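Local structure of diaminopimelate decarboxylase (Phaeodactylum tricornutum, 7JPJ) at residues S33-E38 with V415-K420; L7-L12 with I386-G391. The protein probably decarboxylates diaminopimelate to lysine with pyridoxal 5'-phosphate as cofactor, working as an obligate dimer. All coordinates share one frame; numbering follows the deposited sequence.

Contact 1 of 2, residues S33-E38 with V415-K420; sequences SIDKLE and VDKAGK
The side chain of K417 reaches across the start of helix 34-45, lying at about a right angle to I34, D35 and E38. Its aliphatic part rests on I34, with K417 CG 3.7 Å from I34 CG2. That methyl stands anti to the backbone N of I34 because CG1 sits beside the N (chi1 -85°). Further out, the lysine bends at its last torsion and brings NZ near the carboxylates of D35 and E38. K417 NZ is modelled too close to D35 OD1 for that ion pair's geometry to be trusted, and its pair with E38 OE1, at 3.7 Å, is long; E38 extends its chain to put OE2 3.4 Å from K417 CE. S33 and V415, the last residues of strands 29-33 and 412-415, form a parallel bridge in the mixed sheet of the C-terminal beta domain, just where the chain turns into the barrel helix. There I34 N donates to V415 O at 3.1 Å, almost straight (173°), while S33 OG caps the helix by accepting from K36 N. In the hairpin loop beyond V415, D416 OD1 takes A418 N in an Asx turn and K420 N from the opposite face of its carboxylate, and D416 OD2 is hydrogen-bonded to H422 NE2.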
# COMPACT_ATOMS: atom_id res chain seq x y z
N SER A 33 -13.37 -2.02 18.93
CA SER A 33 -13.99 -2.28 20.22
C SER A 33 -13.90 -1.03 21.09
O SER A 33 -12.81 -0.51 21.34
CB SER A 33 -13.31 -3.46 20.92
OG SER A 33 -13.30 -3.28 22.32
N ILE A 34 -15.06 -0.55 21.56
CA ILE A 34 -15.10 0.61 22.45
C ILE A 34 -14.33 0.32 23.73
O ILE A 34 -13.65 1.20 24.27
CB ILE A 34 -16.57 1.00 22.73
CG1 ILE A 34 -17.10 1.91 21.63
CG2 ILE A 34 -16.71 1.67 24.09
CD1 ILE A 34 -16.48 3.29 21.63
N ASP A 35 -14.41 -0.91 24.23
CA ASP A 35 -13.68 -1.29 25.43
C ASP A 35 -12.18 -1.08 25.26
O ASP A 35 -11.52 -0.51 26.14
CB ASP A 35 -13.97 -2.75 25.78
CG ASP A 35 -15.00 -2.90 26.87
OD1 ASP A 35 -14.86 -2.23 27.92
OD2 ASP A 35 -15.95 -3.69 26.69
N LYS A 36 -11.62 -1.53 24.13
CA LYS A 36 -10.19 -1.39 23.91
C LYS A 36 -9.79 0.06 23.64
O LYS A 36 -8.64 0.44 23.90
CB LYS A 36 -9.75 -2.29 22.75
CG LYS A 36 -9.46 -3.72 23.15
CD LYS A 36 -8.12 -3.81 23.86
CE LYS A 36 -7.88 -5.20 24.43
NZ LYS A 36 -6.51 -5.32 25.01
N LEU A 37 -10.71 0.88 23.11
CA LEU A 37 -10.41 2.29 22.94
C LEU A 37 -10.37 3.02 24.27
O LEU A 37 -9.59 3.97 24.45
CB LEU A 37 -11.44 2.94 22.01
CG LEU A 37 -11.36 2.61 20.52
CD1 LEU A 37 -12.62 3.08 19.82
CD2 LEU A 37 -10.13 3.23 19.88
N GLU A 38 -11.21 2.60 25.23
CA GLU A 38 -11.25 3.27 26.53
C GLU A 38 -9.99 3.00 27.34
O GLU A 38 -9.49 3.89 28.04
CB GLU A 38 -12.50 2.82 27.30
CG GLU A 38 -12.97 3.82 28.33
CD GLU A 38 -14.02 3.25 29.26
OE1 GLU A 38 -13.71 2.29 29.99
OE2 GLU A 38 -15.16 3.76 29.25
N VAL A 415 -18.05 -2.20 18.01
CA VAL A 415 -18.63 -3.11 19.00
C VAL A 415 -18.71 -2.36 20.32
O VAL A 415 -17.68 -2.06 20.94
CB VAL A 415 -17.82 -4.40 19.13
CG1 VAL A 415 -18.64 -5.47 19.82
CG2 VAL A 415 -17.36 -4.88 17.76
N ASP A 416 -19.93 -2.08 20.77
CA ASP A 416 -20.13 -1.27 21.96
C ASP A 416 -19.79 -2.06 23.22
O ASP A 416 -19.50 -3.26 23.19
CB ASP A 416 -21.57 -0.73 22.03
CG ASP A 416 -22.62 -1.84 22.01
OD1 ASP A 416 -22.28 -3.02 22.24
OD2 ASP A 416 -23.80 -1.51 21.78
N LYS A 417 -19.83 -1.37 24.36
CA LYS A 417 -19.48 -1.97 25.64
C LYS A 417 -20.38 -3.15 26.01
O LYS A 417 -20.07 -3.86 26.97
CB LYS A 417 -19.56 -0.91 26.75
CG LYS A 417 -18.32 -0.06 26.92
CD LYS A 417 -18.26 0.51 28.33
CE LYS A 417 -16.84 0.86 28.75
NZ LYS A 417 -15.92 -0.31 28.68
N ALA A 418 -21.47 -3.37 25.28
CA ALA A 418 -22.40 -4.45 25.57
C ALA A 418 -22.27 -5.62 24.60
O ALA A 418 -22.99 -6.61 24.75
CB ALA A 418 -23.84 -3.93 25.55
N GLY A 419 -21.38 -5.54 23.62
CA GLY A 419 -21.20 -6.61 22.67
C GLY A 419 -22.07 -6.54 21.43
O GLY A 419 -22.11 -7.51 20.67
N LYS A 420 -22.77 -5.43 21.22
CA LYS A 420 -23.57 -5.23 20.02
C LYS A 420 -22.74 -4.55 18.93
O LYS A 420 -21.87 -3.73 19.22
CB LYS A 420 -24.82 -4.40 20.32
CG LYS A 420 -25.56 -4.81 21.59
CD LYS A 420 -26.42 -6.05 21.38
CE LYS A 420 -27.20 -6.41 22.64
NZ LYS A 420 -28.08 -5.29 23.09

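Contact 2 of 2, residues L7-L12 with I386-G391; sequences LQSIFL and ILVMDG
The F11 and D390 side chains run past one another in opposite senses, the ring and carboxylate planes 47° apart, with D390 OD1 approaching F11 CE2 obliquely at 4.2 Å. One face of the ring carries a water, which lies 3.3 Å above the ring plane, over its centre. The same water accepts from F11 N and is modelled as donating to D390 OD1, although that bond is short enough for its length to be doubtful; it also bonds to S9 OG. The other oxygen of the acid, D390 OD2, accepts from I10 N at 3.0 Å in a nearly straight hydrogen bond. This donor comes from above the carboxylate plane, 45° out of it. I10 N thus holds OD2 of this buried acid, and the water, if correctly placed, would link OD1 to the N-terminal loop. Strand 386-390 is an inner strand of the mixed sheet in the beta domain of this fold-type III PLP enzyme, flanked by strands 289-300 and 331-334, and the loop leading into helix 14-24 packs on one face of it. S9 is central to the loop's own shape: with OG between its backbone N and carbonyl carbon (chi1 72°), the hydroxyl accepts from L12 N at 2.9 Å in an ST motif. S9 CB packs 4.0 Å from V388 CG1 and 3.4 Å from D390 OD2. I10 lies across the acid, its CB 3.6 Å from D390 CG, before the rest of its side chain leads away from the strand. F11 and D390 both pack against A290 of strand 289-300.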
# COMPACT_ATOMS: atom_id res chain seq x y z
N LEU A 7 -10.36 -19.37 23.04
CA LEU A 7 -11.84 -19.45 23.05
C LEU A 7 -12.39 -18.14 22.51
O LEU A 7 -13.58 -18.06 22.24
CB LEU A 7 -12.30 -19.74 24.47
CG LEU A 7 -11.81 -21.06 25.06
CD1 LEU A 7 -11.77 -20.99 26.57
CD2 LEU A 7 -12.69 -22.21 24.59
N GLN A 8 -11.51 -17.16 22.40
CA GLN A 8 -11.90 -15.87 21.80
C GLN A 8 -10.64 -15.26 21.21
O GLN A 8 -9.58 -15.85 21.35
CB GLN A 8 -12.48 -14.94 22.85
CG GLN A 8 -11.66 -14.82 24.12
CD GLN A 8 -12.08 -13.61 24.91
OE1 GLN A 8 -12.94 -13.69 25.79
NE2 GLN A 8 -11.49 -12.47 24.60
N SER A 9 -10.76 -14.10 20.58
CA SER A 9 -9.59 -13.36 20.08
C SER A 9 -9.29 -12.29 21.13
O SER A 9 -9.79 -12.42 22.24
CB SER A 9 -9.92 -12.80 18.74
OG SER A 9 -10.83 -11.74 18.85
N ILE A 10 -8.51 -11.28 20.80
CA ILE A 10 -8.27 -10.17 21.77
C ILE A 10 -9.62 -9.60 22.26
O ILE A 10 -9.71 -9.33 23.46
CB ILE A 10 -7.30 -9.11 21.20
CG1 ILE A 10 -5.84 -9.54 21.37
CG2 ILE A 10 -7.54 -7.73 21.76
CD1 ILE A 10 -5.51 -10.03 22.75
N PHE A 11 -10.62 -9.46 21.39
CA PHE A 11 -11.89 -8.95 21.91
C PHE A 11 -13.11 -9.53 21.22
O PHE A 11 -14.21 -8.98 21.37
CB PHE A 11 -11.93 -7.41 21.83
CG PHE A 11 -11.81 -6.84 20.44
CD1 PHE A 11 -12.92 -6.73 19.61
CD2 PHE A 11 -10.59 -6.39 19.96
CE1 PHE A 11 -12.81 -6.20 18.33
CE2 PHE A 11 -10.47 -5.86 18.68
CZ PHE A 11 -11.58 -5.77 17.87
N LEU A 12 -12.97 -10.64 20.49
CA LEU A 12 -14.08 -11.21 19.72
C LEU A 12 -14.26 -12.68 20.08
O LEU A 12 -13.41 -13.51 19.75
CB LEU A 12 -13.85 -11.06 18.22
CG LEU A 12 -14.02 -9.66 17.61
CD1 LEU A 12 -13.83 -9.72 16.11
CD2 LEU A 12 -15.39 -9.09 17.97
N ILE A 386 -13.81 -18.46 10.53
CA ILE A 386 -13.43 -17.06 10.61
C ILE A 386 -11.98 -16.96 11.05
O ILE A 386 -11.57 -17.61 12.02
CB ILE A 386 -14.36 -16.30 11.57
CG1 ILE A 386 -15.81 -16.43 11.12
CG2 ILE A 386 -13.94 -14.85 11.69
CD1 ILE A 386 -16.81 -16.07 12.19
N LEU A 387 -11.20 -16.16 10.34
CA LEU A 387 -9.84 -15.80 10.75
C LEU A 387 -9.85 -14.35 11.22
O LEU A 387 -10.40 -13.48 10.54
CB LEU A 387 -8.84 -15.99 9.61
CG LEU A 387 -7.36 -15.92 10.01
CD1 LEU A 387 -6.55 -16.97 9.26
CD2 LEU A 387 -6.79 -14.53 9.76
N VAL A 388 -9.24 -14.10 12.38
CA VAL A 388 -9.24 -12.78 12.99
C VAL A 388 -7.80 -12.34 13.17
O VAL A 388 -7.03 -12.97 13.90
CB VAL A 388 -9.98 -12.77 14.34
CG1 VAL A 388 -9.79 -11.43 15.03
CG2 VAL A 388 -11.46 -13.06 14.13
N MET A 389 -7.43 -11.24 12.50
CA MET A 389 -6.11 -10.64 12.64
C MET A 389 -6.23 -9.46 13.59
O MET A 389 -6.81 -8.43 13.24
CB MET A 389 -5.55 -10.20 11.29
CG MET A 389 -4.56 -11.17 10.67
SD MET A 389 -3.90 -10.61 9.09
CE MET A 389 -2.19 -10.27 9.52
N ASP A 390 -5.70 -9.61 14.80
CA ASP A 390 -5.78 -8.58 15.82
C ASP A 390 -4.65 -7.57 15.66
O ASP A 390 -3.73 -7.75 14.86
CB ASP A 390 -5.76 -9.20 17.21
CG ASP A 390 -7.11 -9.76 17.63
OD1 ASP A 390 -8.13 -9.06 17.42
OD2 ASP A 390 -7.15 -10.89 18.15
N GLY A 391 -4.73 -6.49 16.44
CA GLY A 391 -3.77 -5.41 16.32
C GLY A 391 -3.81 -4.70 14.99
O GLY A 391 -2.79 -4.14 14.56
O HOH W 1 -10.39 -9.28 18.34

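The two contacts lie on the same side of the chain's centre, with their own centres 14 Å apart, and they touch directly. S33 CB of contact 1 packs 3.5 Å from F11 CD1 of contact 2, and K36 CE lies 3.7 Å from I10 CG2. The N-terminal loop 7-12 therefore bridges strand 386-390 and the start of helix 34-45. Each contact includes residues from strands of the same mixed sheet, in which strand 289-300 pairs with both 29-33 and 386-390. In contact 2 the D390 side chain is about 13 Å from bound D-lysine; next to it, G391 O accepts from NE of R243, a residue of the D-lysine pocket.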